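Long-range contacts in anti-sigma-I factor RsgI3 (Clostridium thermocellum, PDB 6QE7), which probably holds the sigma factor SigI3 inactive until its extracellular tandem PA14 domains, the part in this structure, bind plant cell-wall polysaccharide such as pectin: residues Y158-F169 with D183-D191; N232-A240 with E259-F268. All coordinates share one frame; numbering follows the deposited sequence.

Contact 1 (Y158-F169 with D183-D191)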
loop_
_atom_site.group_PDB
_atom_site.type_symbol
_atom_site.label_atom_id
_atom_site.label_comp_id
_atom_site.label_asym_id
_atom_site.label_seq_id
_atom_site.Cartn_x
_atom_site.Cartn_y
_atom_site.Cartn_z
ATOM N N TYR A 158 -6.117 -18.580 14.751
ATOM C CA TYR A 158 -6.356 -19.008 16.161
ATOM C C TYR A 158 -5.844 -20.427 16.382
ATOM O O TYR A 158 -6.163 -21.312 15.604
ATOM C CB TYR A 158 -7.826 -18.886 16.513
ATOM C CG TYR A 158 -8.216 -17.457 16.649
ATOM C CD1 TYR A 158 -8.284 -16.626 15.558
ATOM C CD2 TYR A 158 -8.494 -16.923 17.876
ATOM C CE1 TYR A 158 -8.695 -15.307 15.689
ATOM C CE2 TYR A 158 -8.847 -15.595 18.032
ATOM C CZ TYR A 158 -8.906 -14.760 16.935
ATOM O OH TYR A 158 -9.212 -13.426 17.097
ATOM N N TYR A 159 -5.055 -20.614 17.433
ATOM C CA TYR A 159 -4.445 -21.914 17.769
ATOM C C TYR A 159 -5.016 -22.478 19.063
ATOM O O TYR A 159 -5.295 -21.706 20.008
ATOM C CB TYR A 159 -2.925 -21.784 17.851
ATOM C CG TYR A 159 -2.308 -21.456 16.526
ATOM C CD1 TYR A 159 -2.227 -20.137 16.117
ATOM C CD2 TYR A 159 -1.909 -22.444 15.653
ATOM C CE1 TYR A 159 -1.660 -19.800 14.901
ATOM C CE2 TYR A 159 -1.300 -22.125 14.449
ATOM C CZ TYR A 159 -1.219 -20.791 14.068
ATOM O OH TYR A 159 -0.677 -20.388 12.910
ATOM N N GLY A 160 -5.068 -23.816 19.126
ATOM C CA GLY A 160 -5.537 -24.585 20.300
ATOM C C GLY A 160 -4.415 -24.975 21.237
ATOM O O GLY A 160 -4.590 -25.913 22.012
ATOM N N ASP A 161 -3.366 -24.174 21.317
ATOM C CA ASP A 161 -2.311 -24.357 22.348
ATOM C C ASP A 161 -1.621 -23.009 22.567
ATOM O O ASP A 161 -1.924 -22.067 21.834
ATOM C CB ASP A 161 -1.351 -25.422 21.821
ATOM C CG ASP A 161 -0.784 -25.041 20.441
ATOM O OD1 ASP A 161 -0.109 -23.987 20.347
ATOM O OD2 ASP A 161 -1.065 -25.769 19.456
ATOM N N ALA A 162 -0.640 -22.913 23.456
ATOM C CA ALA A 162 -0.014 -21.602 23.750
ATOM C C ALA A 162 1.207 -21.376 22.871
ATOM O O ALA A 162 1.852 -20.383 23.159
ATOM C CB ALA A 162 0.414 -21.489 25.176
ATOM N N GLU A 163 1.482 -22.235 21.879
ATOM C CA GLU A 163 2.795 -22.312 21.190
ATOM C C GLU A 163 2.593 -22.141 19.686
ATOM O O GLU A 163 3.508 -22.446 18.949
ATOM C CB GLU A 163 3.493 -23.637 21.541
ATOM C CG GLU A 163 4.174 -23.604 22.922
ATOM C CD GLU A 163 5.201 -24.676 23.309
ATOM O OE1 GLU A 163 5.380 -25.679 22.553
ATOM O OE2 GLU A 163 5.841 -24.491 24.385
ATOM N N LEU A 164 1.448 -21.600 19.273
ATOM C CA LEU A 164 1.104 -21.325 17.852
ATOM C C LEU A 164 1.307 -22.613 17.041
ATOM O O LEU A 164 1.628 -22.524 15.803
ATOM C CB LEU A 164 1.934 -20.140 17.343
ATOM C CG LEU A 164 1.742 -18.838 18.144
ATOM C CD1 LEU A 164 2.831 -17.815 17.851
ATOM C CD2 LEU A 164 0.375 -18.245 17.879
ATOM N N LYS A 165 0.975 -23.773 17.628
ATOM C CA LYS A 165 1.155 -25.072 16.900
ATOM C C LYS A 165 -0.148 -25.552 16.257
ATOM O O LYS A 165 -0.187 -25.705 15.041
ATOM C CB LYS A 165 1.777 -26.126 17.825
ATOM C CG LYS A 165 3.287 -26.015 18.022
ATOM C CD LYS A 165 3.913 -27.236 18.695
ATOM C CE LYS A 165 5.160 -26.800 19.433
ATOM N NZ LYS A 165 5.942 -27.931 19.972
ATOM N N ASP A 166 -1.196 -25.843 17.024
ATOM C CA ASP A 166 -2.395 -26.550 16.508
ATOM C C ASP A 166 -3.389 -25.511 15.974
ATOM O O ASP A 166 -4.052 -24.821 16.813
ATOM C CB ASP A 166 -3.051 -27.382 17.614
ATOM C CG ASP A 166 -4.319 -28.036 17.108
ATOM O OD1 ASP A 166 -4.342 -28.410 15.934
ATOM O OD2 ASP A 166 -5.246 -28.203 17.896
ATOM N N LYS A 167 -3.505 -25.361 14.656
ATOM C CA LYS A 167 -4.270 -24.225 14.091
ATOM C C LYS A 167 -5.738 -24.623 14.038
ATOM O O LYS A 167 -6.019 -25.643 13.557
ATOM C CB LYS A 167 -3.819 -23.820 12.684
ATOM C CG LYS A 167 -4.558 -22.606 12.119
ATOM C CD LYS A 167 -4.432 -22.444 10.605
ATOM C CE LYS A 167 -3.032 -22.045 10.193
ATOM N NZ LYS A 167 -2.704 -22.537 8.837
ATOM N N ARG A 168 -6.644 -23.833 14.548
ATOM C CA ARG A 168 -8.045 -24.264 14.642
ATOM C C ARG A 168 -8.874 -23.570 13.562
ATOM O O ARG A 168 -9.703 -24.238 12.960
ATOM C CB ARG A 168 -8.579 -23.990 16.047
ATOM C CG ARG A 168 -7.908 -24.823 17.119
ATOM C CD ARG A 168 -8.167 -26.322 16.939
ATOM N NE ARG A 168 -7.716 -26.900 18.195
ATOM C CZ ARG A 168 -8.435 -26.930 19.303
ATOM N NH1 ARG A 168 -9.658 -26.457 19.285
ATOM N NH2 ARG A 168 -7.926 -27.411 20.417
ATOM N N PHE A 169 -8.715 -22.260 13.374
ATOM C CA PHE A 169 -9.497 -21.499 12.375
ATOM C C PHE A 169 -8.768 -20.183 12.066
ATOM O O PHE A 169 -7.926 -19.709 12.822
ATOM C CB PHE A 169 -10.960 -21.305 12.811
ATOM C CG PHE A 169 -11.159 -20.482 14.066
ATOM C CD1 PHE A 169 -11.244 -19.107 13.993
ATOM C CD2 PHE A 169 -11.244 -21.080 15.327
ATOM C CE1 PHE A 169 -11.361 -18.326 15.138
ATOM C CE2 PHE A 169 -11.412 -20.306 16.467
ATOM C CZ PHE A 169 -11.454 -18.930 16.373
ATOM N N ASP A 183 -14.596 -16.516 28.455
ATOM C CA ASP A 183 -15.231 -17.224 27.293
ATOM C C ASP A 183 -14.215 -17.259 26.162
ATOM O O ASP A 183 -14.218 -16.351 25.310
ATOM C CB ASP A 183 -16.520 -16.545 26.828
ATOM C CG ASP A 183 -17.320 -15.998 28.002
ATOM O OD1 ASP A 183 -16.966 -14.892 28.519
ATOM O OD2 ASP A 183 -18.259 -16.705 28.428
ATOM N N PHE A 184 -13.333 -18.237 26.174
ATOM C CA PHE A 184 -12.154 -18.265 25.272
ATOM C C PHE A 184 -12.605 -18.254 23.829
ATOM O O PHE A 184 -13.516 -18.947 23.422
ATOM C CB PHE A 184 -11.260 -19.474 25.555
ATOM C CG PHE A 184 -10.765 -19.523 26.972
ATOM C CD1 PHE A 184 -9.960 -18.519 27.459
ATOM C CD2 PHE A 184 -11.248 -20.475 27.852
ATOM C CE1 PHE A 184 -9.529 -18.528 28.771
ATOM C CE2 PHE A 184 -10.809 -20.501 29.155
ATOM C CZ PHE A 184 -9.918 -19.558 29.606
ATOM N N PRO A 185 -11.873 -17.561 22.943
ATOM C CA PRO A 185 -12.233 -17.554 21.537
ATOM C C PRO A 185 -12.072 -18.892 20.799
ATOM O O PRO A 185 -12.513 -19.043 19.643
ATOM C CB PRO A 185 -11.387 -16.404 20.952
ATOM C CG PRO A 185 -10.198 -16.338 21.877
ATOM C CD PRO A 185 -10.706 -16.750 23.256
ATOM N N VAL A 186 -11.470 -19.879 21.435
ATOM C CA VAL A 186 -11.122 -21.163 20.782
ATOM C C VAL A 186 -11.705 -22.222 21.719
ATOM O O VAL A 186 -11.471 -22.077 22.921
ATOM C CB VAL A 186 -9.591 -21.297 20.640
ATOM C CG1 VAL A 186 -9.177 -22.574 19.916
ATOM C CG2 VAL A 186 -9.011 -20.106 19.936
ATOM N N GLY A 187 -12.468 -23.165 21.198
ATOM C CA GLY A 187 -13.029 -24.279 21.989
ATOM C C GLY A 187 -12.059 -25.435 22.129
ATOM O O GLY A 187 -10.996 -25.447 21.472
ATOM N N GLU A 188 -12.402 -26.405 22.970
ATOM C CA GLU A 188 -11.629 -27.658 23.140
ATOM C C GLU A 188 -10.181 -27.348 23.551
ATOM O O GLU A 188 -9.264 -27.849 22.897
ATOM C CB GLU A 188 -11.566 -28.516 21.863
ATOM C CG GLU A 188 -12.899 -28.935 21.247
ATOM C CD GLU A 188 -13.257 -28.126 20.008
ATOM O OE1 GLU A 188 -12.378 -27.364 19.524
ATOM O OE2 GLU A 188 -14.394 -28.263 19.514
ATOM N N LEU A 189 -9.971 -26.520 24.556
ATOM C CA LEU A 189 -8.600 -26.147 24.975
ATOM C C LEU A 189 -8.154 -27.032 26.125
ATOM O O LEU A 189 -9.005 -27.566 26.791
ATOM C CB LEU A 189 -8.592 -24.686 25.416
ATOM C CG LEU A 189 -8.896 -23.696 24.292
ATOM C CD1 LEU A 189 -9.039 -22.299 24.858
ATOM C CD2 LEU A 189 -7.828 -23.743 23.200
ATOM N N LYS A 190 -6.866 -27.053 26.427
ATOM C CA LYS A 190 -6.383 -27.627 27.701
ATOM C C LYS A 190 -5.930 -26.459 28.577
ATOM O O LYS A 190 -5.139 -25.631 28.104
ATOM C CB LYS A 190 -5.289 -28.642 27.367
ATOM C CG LYS A 190 -5.693 -29.807 26.467
ATOM C CD LYS A 190 -4.554 -30.180 25.528
ATOM C CE LYS A 190 -4.639 -31.560 24.903
ATOM N NZ LYS A 190 -5.254 -31.476 23.558
ATOM N N ASP A 191 -6.450 -26.327 29.771
ATOM C CA ASP A 191 -5.967 -25.306 30.749
ATOM C C ASP A 191 -6.076 -23.855 30.211
ATOM O O ASP A 191 -5.294 -23.000 30.684
ATOM C CB ASP A 191 -4.522 -25.604 31.153
ATOM C CG ASP A 191 -4.283 -26.987 31.744
ATOM O OD1 ASP A 191 -4.949 -27.308 32.760
ATOM O OD2 ASP A 191 -3.462 -27.718 31.161
HETATM O O HOH W 1 -5.157 -26.014 24.839
#

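Contact 2 (N232-A240 with E259-F268)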
loop_
_atom_site.group_PDB
_atom_site.type_symbol
_atom_site.label_atom_id
_atom_site.label_comp_id
_atom_site.label_asym_id
_atom_site.label_seq_id
_atom_site.Cartn_x
_atom_site.Cartn_y
_atom_site.Cartn_z
ATOM N N ASN A 232 7.448 -9.818 24.860
ATOM C CA ASN A 232 7.153 -10.233 26.242
ATOM C C ASN A 232 6.311 -11.516 26.166
ATOM O O ASN A 232 5.156 -11.513 26.526
ATOM C CB ASN A 232 6.528 -9.065 26.989
ATOM C CG ASN A 232 6.292 -9.384 28.444
ATOM O OD1 ASN A 232 6.972 -10.271 28.995
ATOM N ND2 ASN A 232 5.328 -8.688 29.053
ATOM N N TRP A 233 6.870 -12.555 25.599
ATOM C CA TRP A 233 6.133 -13.795 25.290
ATOM C C TRP A 233 5.844 -14.614 26.562
ATOM O O TRP A 233 4.920 -15.434 26.480
ATOM C CB TRP A 233 6.947 -14.610 24.300
ATOM C CG TRP A 233 6.206 -15.747 23.706
ATOM C CD1 TRP A 233 6.552 -17.065 23.705
ATOM C CD2 TRP A 233 4.984 -15.645 22.982
ATOM N NE1 TRP A 233 5.598 -17.796 23.065
ATOM C CE2 TRP A 233 4.616 -16.959 22.617
ATOM C CE3 TRP A 233 4.141 -14.577 22.648
ATOM C CZ2 TRP A 233 3.472 -17.225 21.875
ATOM C CZ3 TRP A 233 2.975 -14.850 21.964
ATOM C CH2 TRP A 233 2.679 -16.146 21.529
ATOM N N GLN A 234 6.612 -14.437 27.650
ATOM C CA GLN A 234 6.463 -15.190 28.943
ATOM C C GLN A 234 5.458 -14.475 29.853
ATOM O O GLN A 234 5.006 -15.037 30.856
ATOM C CB GLN A 234 7.833 -15.356 29.633
ATOM C CG GLN A 234 8.914 -16.066 28.788
ATOM C CD GLN A 234 8.510 -17.417 28.226
ATOM O OE1 GLN A 234 8.234 -18.357 28.966
ATOM N NE2 GLN A 234 8.511 -17.560 26.901
ATOM N N ASN A 235 5.039 -13.269 29.523
ATOM C CA ASN A 235 4.297 -12.468 30.528
ATOM C C ASN A 235 3.061 -13.242 31.000
ATOM O O ASN A 235 2.351 -13.881 30.153
ATOM C CB ASN A 235 3.841 -11.086 30.032
ATOM C CG ASN A 235 2.678 -10.552 30.846
ATOM O OD1 ASN A 235 2.856 -10.246 32.039
ATOM N ND2 ASN A 235 1.485 -10.521 30.248
ATOM N N GLN A 236 2.756 -13.057 32.274
ATOM C CA GLN A 236 1.584 -13.631 32.978
ATOM C C GLN A 236 0.735 -12.525 33.629
ATOM O O GLN A 236 -0.440 -12.775 33.888
ATOM C CB GLN A 236 2.147 -14.611 34.016
ATOM C CG GLN A 236 1.400 -15.930 34.090
ATOM C CD GLN A 236 1.326 -16.594 32.740
ATOM O OE1 GLN A 236 0.634 -16.123 31.840
ATOM N NE2 GLN A 236 2.029 -17.705 32.610
ATOM N N GLY A 237 1.313 -11.347 33.900
ATOM C CA GLY A 237 0.634 -10.255 34.623
ATOM C C GLY A 237 -0.674 -9.933 33.934
ATOM O O GLY A 237 -0.744 -10.078 32.679
ATOM N N LYS A 238 -1.691 -9.570 34.706
ATOM C CA LYS A 238 -3.006 -9.126 34.196
ATOM C C LYS A 238 -2.772 -7.762 33.530
ATOM O O LYS A 238 -1.992 -6.964 34.061
ATOM C CB LYS A 238 -4.060 -9.040 35.307
ATOM C CG LYS A 238 -5.299 -8.219 34.947
ATOM C CD LYS A 238 -6.510 -8.357 35.867
ATOM C CE LYS A 238 -7.758 -7.754 35.242
ATOM N NZ LYS A 238 -8.990 -8.516 35.548
ATOM N N GLU A 239 -3.364 -7.523 32.366
ATOM C CA GLU A 239 -3.199 -6.235 31.629
ATOM C C GLU A 239 -1.772 -5.705 31.808
ATOM O O GLU A 239 -1.643 -4.528 32.170
ATOM C CB GLU A 239 -4.265 -5.237 32.098
ATOM C CG GLU A 239 -5.660 -5.769 31.790
ATOM C CD GLU A 239 -6.811 -4.916 32.255
ATOM O OE1 GLU A 239 -6.650 -3.680 32.265
ATOM O OE2 GLU A 239 -7.847 -5.495 32.608
ATOM N N ALA A 240 -0.750 -6.535 31.594
ATOM C CA ALA A 240 0.661 -6.081 31.523
ATOM C C ALA A 240 0.796 -5.189 30.267
ATOM O O ALA A 240 0.162 -5.538 29.202
ATOM C CB ALA A 240 1.635 -7.246 31.442
ATOM N N GLU A 259 1.518 -11.501 17.752
ATOM C CA GLU A 259 1.341 -12.857 18.360
ATOM C C GLU A 259 0.957 -12.683 19.850
ATOM O O GLU A 259 1.528 -11.828 20.576
ATOM C CB GLU A 259 2.567 -13.752 18.126
ATOM C CG GLU A 259 2.770 -14.257 16.698
ATOM C CD GLU A 259 4.062 -15.021 16.365
ATOM O OE1 GLU A 259 4.998 -15.027 17.189
ATOM O OE2 GLU A 259 4.156 -15.530 15.242
ATOM N N TYR A 260 -0.011 -13.486 20.276
ATOM C CA TYR A 260 -0.589 -13.489 21.641
ATOM C C TYR A 260 -0.657 -14.942 22.125
ATOM O O TYR A 260 -1.133 -15.820 21.413
ATOM C CB TYR A 260 -2.011 -12.913 21.660
ATOM C CG TYR A 260 -2.674 -12.975 23.012
ATOM C CD1 TYR A 260 -2.114 -12.285 24.070
ATOM C CD2 TYR A 260 -3.797 -13.732 23.279
ATOM C CE1 TYR A 260 -2.662 -12.315 25.334
ATOM C CE2 TYR A 260 -4.318 -13.839 24.570
ATOM C CZ TYR A 260 -3.762 -13.114 25.605
ATOM O OH TYR A 260 -4.230 -13.115 26.903
ATOM N N CYS A 261 -0.265 -15.175 23.357
ATOM C CA CYS A 261 -0.527 -16.468 24.001
ATOM C C CYS A 261 -1.163 -16.204 25.376
ATOM O O CYS A 261 -0.829 -15.302 26.089
ATOM C CB CYS A 261 0.713 -17.339 23.980
ATOM S SG CYS A 261 2.069 -16.756 25.028
ATOM N N ASN A 262 -2.187 -16.952 25.624
ATOM C CA ASN A 262 -2.856 -17.090 26.920
ATOM C C ASN A 262 -2.265 -18.274 27.691
ATOM O O ASN A 262 -2.081 -19.358 27.095
ATOM C CB ASN A 262 -4.321 -17.383 26.641
ATOM C CG ASN A 262 -5.093 -16.906 27.821
ATOM O OD1 ASN A 262 -4.939 -15.722 28.137
ATOM N ND2 ASN A 262 -5.804 -17.822 28.482
ATOM N N TYR A 263 -2.031 -18.130 28.982
ATOM C CA TYR A 263 -1.450 -19.234 29.796
ATOM C C TYR A 263 -2.501 -19.760 30.819
ATOM O O TYR A 263 -2.236 -20.623 31.779
ATOM C CB TYR A 263 -0.141 -18.720 30.403
ATOM C CG TYR A 263 1.003 -18.392 29.473
ATOM C CD1 TYR A 263 1.701 -19.411 28.840
ATOM C CD2 TYR A 263 1.459 -17.076 29.283
ATOM C CE1 TYR A 263 2.805 -19.141 28.034
ATOM C CE2 TYR A 263 2.586 -16.792 28.518
ATOM C CZ TYR A 263 3.266 -17.836 27.899
ATOM O OH TYR A 263 4.362 -17.666 27.100
ATOM N N GLY A 264 -3.732 -19.312 30.621
ATOM C CA GLY A 264 -4.915 -19.878 31.300
ATOM C C GLY A 264 -5.730 -18.795 31.973
ATOM O O GLY A 264 -6.889 -19.111 32.407
ATOM N N GLU A 265 -5.177 -17.573 32.052
ATOM C CA GLU A 265 -5.875 -16.401 32.644
ATOM C C GLU A 265 -7.087 -16.103 31.760
ATOM O O GLU A 265 -7.190 -16.647 30.660
ATOM C CB GLU A 265 -4.912 -15.227 32.807
ATOM C CG GLU A 265 -4.045 -15.363 34.041
ATOM C CD GLU A 265 -2.912 -16.371 33.878
ATOM O OE1 GLU A 265 -2.508 -16.617 32.717
ATOM O OE2 GLU A 265 -2.437 -16.928 34.903
ATOM N N PRO A 266 -8.063 -15.281 32.220
ATOM C CA PRO A 266 -9.073 -14.728 31.322
ATOM C C PRO A 266 -8.318 -13.859 30.305
ATOM O O PRO A 266 -7.396 -13.120 30.744
ATOM C CB PRO A 266 -9.994 -13.889 32.211
ATOM C CG PRO A 266 -9.180 -13.625 33.474
ATOM C CD PRO A 266 -8.196 -14.770 33.597
ATOM N N ALA A 267 -8.615 -14.064 29.007
ATOM C CA ALA A 267 -7.737 -13.598 27.907
ATOM C C ALA A 267 -8.099 -12.143 27.583
ATOM O O ALA A 267 -9.287 -11.808 27.565
ATOM C CB ALA A 267 -7.864 -14.454 26.692
ATOM N N PHE A 268 -7.095 -11.345 27.269
ATOM C CA PHE A 268 -7.239 -9.908 26.947
ATOM C C PHE A 268 -6.056 -9.523 26.086
ATOM O O PHE A 268 -4.953 -9.803 26.524
ATOM C CB PHE A 268 -7.206 -9.086 28.231
ATOM C CG PHE A 268 -7.568 -7.632 28.173
ATOM C CD1 PHE A 268 -6.637 -6.685 27.775
ATOM C CD2 PHE A 268 -8.821 -7.191 28.594
ATOM C CE1 PHE A 268 -6.966 -5.333 27.761
ATOM C CE2 PHE A 268 -9.146 -5.835 28.597
ATOM C CZ PHE A 268 -8.209 -4.907 28.197
#

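Contact 1 (Y158-F169 with D183-D191)
Gly160 and Leu189 bring the two backbones closest, CA to CA 5.8 Å, where the hairpin 158-169 meets the irregular loop 183-191. Within the hairpin, Arg168 and Phe169 both stand opposite Tyr158, a classic beta bulge closed by Arg168 N to Tyr158 O and Tyr158 N to Phe169 O. The Arg168 guanidinium reaches the loop: NH1 donates to Gly187 O (2.8 Å, 145°), and NH2 makes the straighter bond, to Glu188 O (2.9 Å, 166°); this oxygen lies in the guanidinium plane, while the donor sits above the carbonyl plane. Arg168 NH1 also forms a salt bridge with Glu188 OE1 (2.9 Å), while NE pairs with Asp166 OD2, so two carbonyls and two carboxylates together hold the group in place. Val186 CG1 lies over one face of the guanidinium. Anti to the valine backbone N (chi1 -177°), this methyl is 3.8 Å from Arg168 CG, and Val186 CG2 lies equally far from Tyr158 CB at the tyrosine ring edge. The rim of Phe169 meets the Pro185 carbonyl, CZ to O 3.4 Å. Water 1 links Gly160 O to Lys190 N. Behind this interface runs strand 193-202, antiparallel to strand 154-159; its Phe194 packs against Pro185 and Leu189, and its Val196 against Tyr158.

Contact 2 (N232-A240 with E259-F268)
Trp233 lays its indole on the strand segment at Cys261, although the CA atoms of these residues are 7.3 Å apart. From CB the side chain leaves with CG anti to the backbone N (chi1 -169°), which carries the ring system across the gap. CD1 passes near the Tyr263 hydroxyl. CD2, CE2 and CE3 lie beneath the sulfur, Trp233 CE2 being 3.5 Å from Cys261 SG, whereas Trp233 NE1 is at the margin of its reach, 4.2 Å from Cys261 SG. Cys261 SG stands 3.4 Å from the centroid of the Trp233 six-membered ring and 8° off its normal, a sulfur-aromatic contact over the face. CZ2 meets both SG and CB of Cys261, and Trp233 CH2 is 3.4 Å from Cys261 CB. At the far edge, Trp233 CZ3 approaches Cys261 N and lies 3.6 Å from Glu259 O, near the indole plane.

Tyr263 crosses Trp233 at about a right angle and points its hydroxyl at the Trp233 carbonyl; a hydrogen bond is indicated, but the modelled length is too short to be trusted. Glu239 places CG over the Phe268 ring, 4.3 Å from its centroid and 12° off the normal, a CH-pi contact. The segments are two sheet-to-sheet connections running side by side at one end of the PA14 beta-sandwich. Asn217 binds Glu239 N and Pro266 O, and Asn235 ND2 binds Gly218 O. Judged from the sequence repeat, this is probably the counterpart of a calcium site in the first PA14 domain.

Both segments of contact 1 precede those of contact 2 in the sequence, yet their centres lie only 14 Å apart in the second PA14 domain. They share the sheet containing strands 154-159, 193-202 and 254-263, with 193-202 running between the other two. The hairpin 158-169 also touches contact 2 directly: Ala162 O is 3.4 Å from Cys261 CB, and Leu164 CD1 is 3.4 Å from Glu259 CD. Phe184 packs against the backbone of Glu265, so the loops of both contacts pack against each other at the same end of the domain. The calcium ligands Asp69, Asp70, Gln113, Val115 and Ala117 belong to the first domain; contact 2 probably occupies the corresponding place in the second.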